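Local coordinates for glucose-6-phosphate isomerase (Chlamydia trachomatis D/UW-3/CX, PDB 6OTU), which catalyses the reversible isomerization of glucose-6-phosphate to fructose-6-phosphate, at residues P105-A110 with E122-I127; T244-P249 with H261-I266; I404-N409 with L459-L464. All coordinates share one frame; numbering follows the deposited sequence.

Contact 1: P105-A110 with E122-I127; sequences PVLHTA and EEAAAI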
# COMPACT_ATOMS: atom_id res chain seq x y z
N PRO A 105 -26.20 -14.22 -10.99
CA PRO A 105 -25.60 -13.27 -11.94
C PRO A 105 -24.66 -12.29 -11.27
O PRO A 105 -24.56 -12.19 -10.05
CB PRO A 105 -26.81 -12.54 -12.53
CG PRO A 105 -27.93 -12.79 -11.59
CD PRO A 105 -27.67 -14.12 -10.98
N VAL A 106 -23.98 -11.53 -12.13
CA VAL A 106 -22.91 -10.59 -11.80
C VAL A 106 -23.21 -9.28 -12.52
O VAL A 106 -22.95 -9.14 -13.72
CB VAL A 106 -21.54 -11.18 -12.21
CG1 VAL A 106 -20.41 -10.20 -12.00
CG2 VAL A 106 -21.31 -12.49 -11.48
N LEU A 107 -23.79 -8.32 -11.80
CA LEU A 107 -24.53 -7.26 -12.49
C LEU A 107 -24.16 -5.85 -12.01
O LEU A 107 -25.00 -4.95 -12.05
CB LEU A 107 -26.04 -7.51 -12.35
CG LEU A 107 -26.55 -8.51 -13.39
CD1 LEU A 107 -27.95 -9.00 -13.02
CD2 LEU A 107 -26.54 -7.84 -14.76
N HIS A 108 -22.91 -5.63 -11.62
CA HIS A 108 -22.49 -4.26 -11.31
C HIS A 108 -22.58 -3.34 -12.53
O HIS A 108 -22.88 -2.15 -12.36
CB HIS A 108 -21.09 -4.25 -10.70
CG HIS A 108 -20.08 -5.03 -11.49
ND1 HIS A 108 -20.00 -6.40 -11.46
CD2 HIS A 108 -19.11 -4.61 -12.34
CE1 HIS A 108 -19.02 -6.80 -12.25
NE2 HIS A 108 -18.47 -5.74 -12.80
N THR A 109 -22.40 -3.85 -13.76
CA THR A 109 -22.57 -2.99 -14.93
C THR A 109 -24.00 -2.46 -15.05
O THR A 109 -24.21 -1.35 -15.55
CB THR A 109 -22.18 -3.72 -16.23
OG1 THR A 109 -22.93 -4.93 -16.38
CG2 THR A 109 -20.68 -4.04 -16.26
N ALA A 110 -24.99 -3.23 -14.60
CA ALA A 110 -26.36 -2.78 -14.73
C ALA A 110 -26.68 -1.62 -13.78
O ALA A 110 -27.66 -0.90 -14.01
CB ALA A 110 -27.32 -3.95 -14.50
N GLU A 122 -34.45 -9.28 -18.49
CA GLU A 122 -34.57 -10.19 -17.34
C GLU A 122 -33.83 -9.61 -16.13
O GLU A 122 -34.12 -8.47 -15.76
CB GLU A 122 -34.12 -11.53 -17.82
CG GLU A 122 -34.98 -11.92 -18.99
CD GLU A 122 -34.81 -13.34 -19.35
OE1 GLU A 122 -33.95 -13.98 -18.71
OE2 GLU A 122 -35.51 -13.82 -20.27
N GLU A 123 -32.94 -10.36 -15.48
CA GLU A 123 -32.37 -9.88 -14.22
C GLU A 123 -31.59 -8.59 -14.44
O GLU A 123 -31.64 -7.68 -13.61
CB GLU A 123 -31.48 -10.94 -13.58
CG GLU A 123 -32.22 -12.05 -12.86
CD GLU A 123 -31.95 -13.40 -13.49
OE1 GLU A 123 -31.67 -13.43 -14.71
OE2 GLU A 123 -32.02 -14.43 -12.77
N ALA A 124 -30.89 -8.48 -15.57
CA ALA A 124 -30.10 -7.29 -15.84
C ALA A 124 -30.99 -6.06 -15.99
O ALA A 124 -30.64 -4.97 -15.51
CB ALA A 124 -29.25 -7.50 -17.09
N ALA A 125 -32.13 -6.22 -16.66
CA ALA A 125 -33.08 -5.11 -16.78
C ALA A 125 -33.66 -4.72 -15.42
O ALA A 125 -33.89 -3.54 -15.16
CB ALA A 125 -34.21 -5.48 -17.74
N ALA A 126 -33.92 -5.71 -14.56
CA ALA A 126 -34.48 -5.39 -13.25
C ALA A 126 -33.48 -4.59 -12.42
O ALA A 126 -33.86 -3.62 -11.76
CB ALA A 126 -34.90 -6.67 -12.52
N ILE A 127 -32.21 -4.99 -12.45
CA ILE A 127 -31.18 -4.24 -11.73
C ILE A 127 -31.05 -2.83 -12.29
O ILE A 127 -30.84 -1.87 -11.55
CB ILE A 127 -29.83 -4.99 -11.77
CG1 ILE A 127 -29.91 -6.33 -11.02
CG2 ILE A 127 -28.69 -4.08 -11.26
CD1 ILE A 127 -29.86 -6.21 -9.51

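Contact 2: T244-P249 with H261-I266; sequences TSQGSP and HLWDSI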
# COMPACT_ATOMS: atom_id res chain seq x y z
N THR A 244 -27.94 -1.30 2.10
CA THR A 244 -27.86 -2.74 2.29
C THR A 244 -28.62 -3.45 1.19
O THR A 244 -29.39 -2.83 0.44
CB THR A 244 -28.41 -3.17 3.67
OG1 THR A 244 -28.23 -4.57 3.81
CG2 THR A 244 -29.90 -2.87 3.78
N SER A 245 -28.40 -4.76 1.10
CA SER A 245 -29.15 -5.62 0.20
C SER A 245 -30.64 -5.58 0.52
O SER A 245 -31.04 -5.47 1.68
CB SER A 245 -28.63 -7.06 0.30
OG SER A 245 -28.79 -7.73 -0.94
N GLN A 246 -31.47 -5.68 -0.51
CA GLN A 246 -32.91 -5.68 -0.29
C GLN A 246 -33.32 -6.92 0.51
O GLN A 246 -32.85 -8.03 0.24
CB GLN A 246 -33.66 -5.63 -1.61
CG GLN A 246 -35.12 -5.22 -1.47
CD GLN A 246 -35.61 -4.41 -2.66
OE1 GLN A 246 -35.11 -4.56 -3.77
NE2 GLN A 246 -36.60 -3.55 -2.43
N GLY A 247 -34.19 -6.73 1.49
CA GLY A 247 -34.61 -7.83 2.35
C GLY A 247 -33.58 -8.26 3.38
O GLY A 247 -33.84 -9.22 4.12
N SER A 248 -32.43 -7.59 3.44
CA SER A 248 -31.43 -7.82 4.47
C SER A 248 -31.98 -7.52 5.87
O SER A 248 -32.96 -6.80 6.03
CB SER A 248 -30.21 -6.94 4.17
OG SER A 248 -29.57 -6.51 5.35
N PRO A 249 -31.33 -8.05 6.91
CA PRO A 249 -31.73 -7.71 8.29
C PRO A 249 -31.63 -6.23 8.59
O PRO A 249 -32.24 -5.77 9.57
CB PRO A 249 -30.75 -8.51 9.16
CG PRO A 249 -30.28 -9.62 8.28
CD PRO A 249 -30.23 -9.03 6.89
N HIS A 261 -30.72 0.60 -1.36
CA HIS A 261 -30.53 -0.81 -1.68
C HIS A 261 -29.48 -1.01 -2.77
O HIS A 261 -29.39 -0.22 -3.72
CB HIS A 261 -31.84 -1.46 -2.16
CG HIS A 261 -32.98 -1.29 -1.21
ND1 HIS A 261 -34.19 -0.77 -1.59
CD2 HIS A 261 -33.10 -1.59 0.10
CE1 HIS A 261 -35.01 -0.74 -0.56
NE2 HIS A 261 -34.37 -1.24 0.49
N LEU A 262 -28.71 -2.07 -2.61
CA LEU A 262 -28.11 -2.82 -3.70
C LEU A 262 -28.79 -4.19 -3.72
O LEU A 262 -29.81 -4.39 -3.07
CB LEU A 262 -26.58 -2.88 -3.54
CG LEU A 262 -26.00 -3.65 -2.35
CD1 LEU A 262 -24.59 -4.13 -2.69
CD2 LEU A 262 -25.98 -2.81 -1.05
N TRP A 263 -28.23 -5.14 -4.46
CA TRP A 263 -28.84 -6.46 -4.61
C TRP A 263 -27.75 -7.53 -4.58
O TRP A 263 -26.56 -7.23 -4.56
CB TRP A 263 -29.69 -6.52 -5.90
CG TRP A 263 -30.71 -5.42 -5.86
CD1 TRP A 263 -31.98 -5.49 -5.34
CD2 TRP A 263 -30.53 -4.06 -6.26
NE1 TRP A 263 -32.59 -4.27 -5.42
CE2 TRP A 263 -31.72 -3.37 -5.98
CE3 TRP A 263 -29.46 -3.36 -6.84
CZ2 TRP A 263 -31.88 -2.02 -6.27
CZ3 TRP A 263 -29.63 -2.01 -7.11
CH2 TRP A 263 -30.82 -1.36 -6.83
N ASP A 264 -28.18 -8.80 -4.57
CA ASP A 264 -27.27 -9.92 -4.35
C ASP A 264 -26.25 -10.08 -5.47
O ASP A 264 -25.12 -10.52 -5.22
CB ASP A 264 -28.05 -11.21 -4.16
CG ASP A 264 -28.44 -11.43 -2.71
OD1 ASP A 264 -28.05 -10.60 -1.87
OD2 ASP A 264 -29.15 -12.42 -2.42
N SER A 265 -26.63 -9.73 -6.70
CA SER A 265 -25.76 -9.83 -7.86
C SER A 265 -24.80 -8.66 -8.00
O SER A 265 -24.15 -8.54 -9.05
CB SER A 265 -26.62 -9.92 -9.11
OG SER A 265 -27.43 -8.77 -9.16
N ILE A 266 -24.73 -7.77 -7.01
CA ILE A 266 -23.82 -6.64 -6.99
C ILE A 266 -22.70 -7.01 -6.03
O ILE A 266 -22.87 -6.92 -4.81
CB ILE A 266 -24.51 -5.34 -6.57
CG1 ILE A 266 -25.76 -5.04 -7.41
CG2 ILE A 266 -23.52 -4.16 -6.60
CD1 ILE A 266 -25.55 -5.10 -8.93

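Contact 3: I404-N409 with L459-L464; sequences IGFLHN and LVAQQL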
# COMPACT_ATOMS: atom_id res chain seq x y z
N ILE A 404 -0.15 5.48 -14.18
CA ILE A 404 -1.35 6.25 -14.45
C ILE A 404 -1.03 7.73 -14.28
O ILE A 404 -0.53 8.13 -13.23
CB ILE A 404 -2.52 5.85 -13.53
CG1 ILE A 404 -2.69 4.33 -13.53
CG2 ILE A 404 -3.79 6.59 -13.95
CD1 ILE A 404 -3.96 3.83 -12.85
N GLY A 405 -1.36 8.53 -15.30
CA GLY A 405 -1.05 9.94 -15.26
C GLY A 405 -2.05 10.82 -15.97
O GLY A 405 -2.95 10.36 -16.68
N PHE A 406 -1.87 12.13 -15.77
CA PHE A 406 -2.76 13.13 -16.34
C PHE A 406 -1.93 14.29 -16.86
O PHE A 406 -0.83 14.57 -16.37
CB PHE A 406 -3.80 13.60 -15.32
CG PHE A 406 -4.56 12.47 -14.70
CD1 PHE A 406 -5.68 11.95 -15.33
CD2 PHE A 406 -4.10 11.86 -13.54
CE1 PHE A 406 -6.37 10.87 -14.78
CE2 PHE A 406 -4.78 10.78 -12.99
CZ PHE A 406 -5.92 10.28 -13.62
N LEU A 407 -2.47 14.95 -17.89
CA LEU A 407 -1.83 16.14 -18.45
C LEU A 407 -2.04 17.39 -17.60
O LEU A 407 -1.27 18.35 -17.75
CB LEU A 407 -2.35 16.39 -19.87
CG LEU A 407 -2.13 15.23 -20.84
CD1 LEU A 407 -2.63 15.59 -22.23
CD2 LEU A 407 -0.67 14.80 -20.91
N HIS A 408 -3.06 17.41 -16.73
CA HIS A 408 -3.43 18.63 -16.03
C HIS A 408 -3.85 18.31 -14.61
O HIS A 408 -4.39 17.24 -14.33
CB HIS A 408 -4.57 19.37 -16.72
CG HIS A 408 -4.20 19.90 -18.06
ND1 HIS A 408 -3.42 21.02 -18.21
CD2 HIS A 408 -4.48 19.45 -19.30
CE1 HIS A 408 -3.23 21.24 -19.50
NE2 HIS A 408 -3.87 20.31 -20.18
N ASN A 409 -3.60 19.26 -13.72
CA ASN A 409 -3.99 19.06 -12.33
C ASN A 409 -5.49 19.32 -12.15
O ASN A 409 -6.17 19.88 -13.02
CB ASN A 409 -3.14 19.92 -11.40
CG ASN A 409 -3.30 21.41 -11.65
OD1 ASN A 409 -4.39 21.97 -11.49
ND2 ASN A 409 -2.20 22.07 -12.02
N LEU A 459 -1.13 4.87 -19.01
CA LEU A 459 -2.50 5.27 -19.27
C LEU A 459 -2.67 6.72 -18.85
O LEU A 459 -2.36 7.07 -17.70
CB LEU A 459 -3.48 4.37 -18.51
CG LEU A 459 -4.95 4.64 -18.77
CD1 LEU A 459 -5.29 4.39 -20.24
CD2 LEU A 459 -5.80 3.78 -17.84
N VAL A 460 -3.14 7.58 -19.77
CA VAL A 460 -3.24 9.01 -19.51
C VAL A 460 -4.59 9.55 -19.97
O VAL A 460 -5.07 9.19 -21.05
CB VAL A 460 -2.11 9.82 -20.20
CG1 VAL A 460 -1.98 11.22 -19.58
CG2 VAL A 460 -0.80 9.10 -20.12
N ALA A 461 -5.17 10.44 -19.17
CA ALA A 461 -6.30 11.26 -19.57
C ALA A 461 -5.91 12.73 -19.43
O ALA A 461 -4.90 13.06 -18.80
CB ALA A 461 -7.55 10.95 -18.73
N GLN A 462 -6.72 13.62 -20.02
CA GLN A 462 -6.46 15.06 -19.91
C GLN A 462 -6.43 15.51 -18.45
O GLN A 462 -5.56 16.29 -18.04
CB GLN A 462 -7.52 15.86 -20.66
CG GLN A 462 -7.30 15.95 -22.13
CD GLN A 462 -5.98 16.58 -22.49
OE1 GLN A 462 -5.45 17.43 -21.76
NE2 GLN A 462 -5.43 16.17 -23.62
N GLN A 463 -7.41 15.07 -17.67
CA GLN A 463 -7.57 15.58 -16.32
C GLN A 463 -8.46 14.60 -15.58
O GLN A 463 -9.39 14.04 -16.16
CB GLN A 463 -8.17 17.00 -16.34
CG GLN A 463 -8.35 17.68 -15.00
CD GLN A 463 -9.22 18.93 -15.09
OE1 GLN A 463 -10.34 18.88 -15.59
NE2 GLN A 463 -8.70 20.06 -14.60
N LEU A 464 -8.11 14.35 -14.32
CA LEU A 464 -8.95 13.54 -13.47
C LEU A 464 -10.25 14.30 -13.19
O LEU A 464 -10.23 15.49 -12.87
CB LEU A 464 -8.21 13.20 -12.16
CG LEU A 464 -8.89 12.28 -11.14
CD1 LEU A 464 -9.37 10.97 -11.77
CD2 LEU A 464 -7.97 11.99 -9.96
O HOH W 1 -5.93 15.49 -12.93

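Contact 1: P105-A110 with E122-I127
The side chain of L107 leaves the loop with CG set opposite its own carbonyl carbon (chi1 -83°) and then runs on extended (chi2 166°), which carries both methyls to the first turns of helix 122-148. There they part: CD2 lies 3.6 Å from CB of A124, while CD1 comes within 3.9 Å of CG1 of I127 and also brushes the backbone where E123 passes into A124. I127 answers with a branch on each side of its CB. Its CG1 is anti to the carbonyl carbon (chi1 -65°) and meets L107; its CG2, anti to the backbone N, reaches CB of A110 at 3.5 Å. A110 CB is in turn 3.6 Å from A124 O, so this small residue rests on both a side chain and the helix backbone. P105 adds a looser touch, its CG 4.5 Å from CB of E123. Beyond the two segments, I127 also packs on W263 and S265. Every side-chain pairing here is aliphatic, with no polar bond between 105-110 and 122-127 to set direction, so shape and exclusion of water hold the 105-110 loop against the largely buried face of the helix formed by A124 and I127.

Contact 2: T244-P249 with H261-I266
The amide oxygen OE1 of Q246 receives the indole NE1-H of W263 at 3.0 Å. The bond is somewhat bent, with 146° at the hydrogen; OE1 lies at the indole edge close to the ring plane, whereas the donor is tilted from the plane of the carbonyl. Q246 gets there with CG anti to its backbone N (chi1 -163°) and a bend at chi2, and the same amide lies over one face of the H261 imidazole. Amide and ring are stacked with their planes 23° apart, NE2 of Q246 being 3.7 Å from CE1 of H261. NE2 of the imidazole is hydrogen-bonded to OD1 of D251. The strands 240-245 and 258-262 run parallel here and close one side of the five-stranded parallel sheet of this SIS-clan protein, 258-262 being an outermost strand within this chain. L262 N donates to T244 O at 3.2 Å, and L262 O takes a weak bond from Q246 N. S245, the last residue of its strand, donates from OG to D264 OD1 at 3.1 Å, past the end of the other strand, reaching the carboxylate from above its plane. K211, a residue of the glucose-6-phosphate site, is bonded through NZ to D264 O and I266 O. The partly buried strand ends are therefore joined by directional polar bonds as well as by stacking, consistent with these loops helping to place K211 beside the bound sugar phosphate.

Contact 3: I404-N409 with L459-L464
F406 and L464 meet where two parallel strands run out. From CB, 3.7 Å from A461 O, the F406 side chain passes along the neighbouring strand: CG lies 4.0 Å from L464 N, CD1 is 4.0 Å from CB of A461 and also nears L464 N, CE1 borders the L464 backbone, and CZ at the tip touches CB and CD1 of L464. L464 CB sits over the ring face, offset toward the rim, in a CH-pi contact. On the face that carries V460, CG1 of V460 meets the L407 methyl CD2, the two side chains crossing at about a right angle. The other L407 methyl, CD1, lies beside the Q462 amide, whose OE1 approaches the edge of the H408 ring in its plane. The strands themselves are joined by G405 N to L459 O at 3.0 Å, by a weak return bond from A461 N to G405 O, and by L407 N to A461 O. Farther on, extended Q463 gives its NE2-H to N409 O at 3.0 Å (167°), and one water links H408 O to L464 N. L407 and V460 also pack on T533 and L532 of the second subunit. With helix 466-487 packed on I404, L459 and A461, this is the parallel, helix-flanked strand pairing of an alpha/beta SIS domain, part of the mixed sheet.

Overall arrangement
Contacts 1 and 2 adjoin, with centres 13 Å apart, and are joined by a probable hydrogen bond from L107 N to S265 O (2.8 Å); contact 3 stands about 35 Å from contact 2, between centres, across the middle of the chain. Contact 1 is buried and purely apolar, a loop on a helix. Contacts 2 and 3 each join neighbouring parallel strands, but in different sheets: contact 2 at one edge strand of the five-stranded parallel sheet, contact 3 inside the mixed sheet. Both are partly buried and grow more polar past the strand ends. Contact 2 borders the glucose-6-phosphate pocket, while contact 3 lies away from the annotated sites and touches the second subunit.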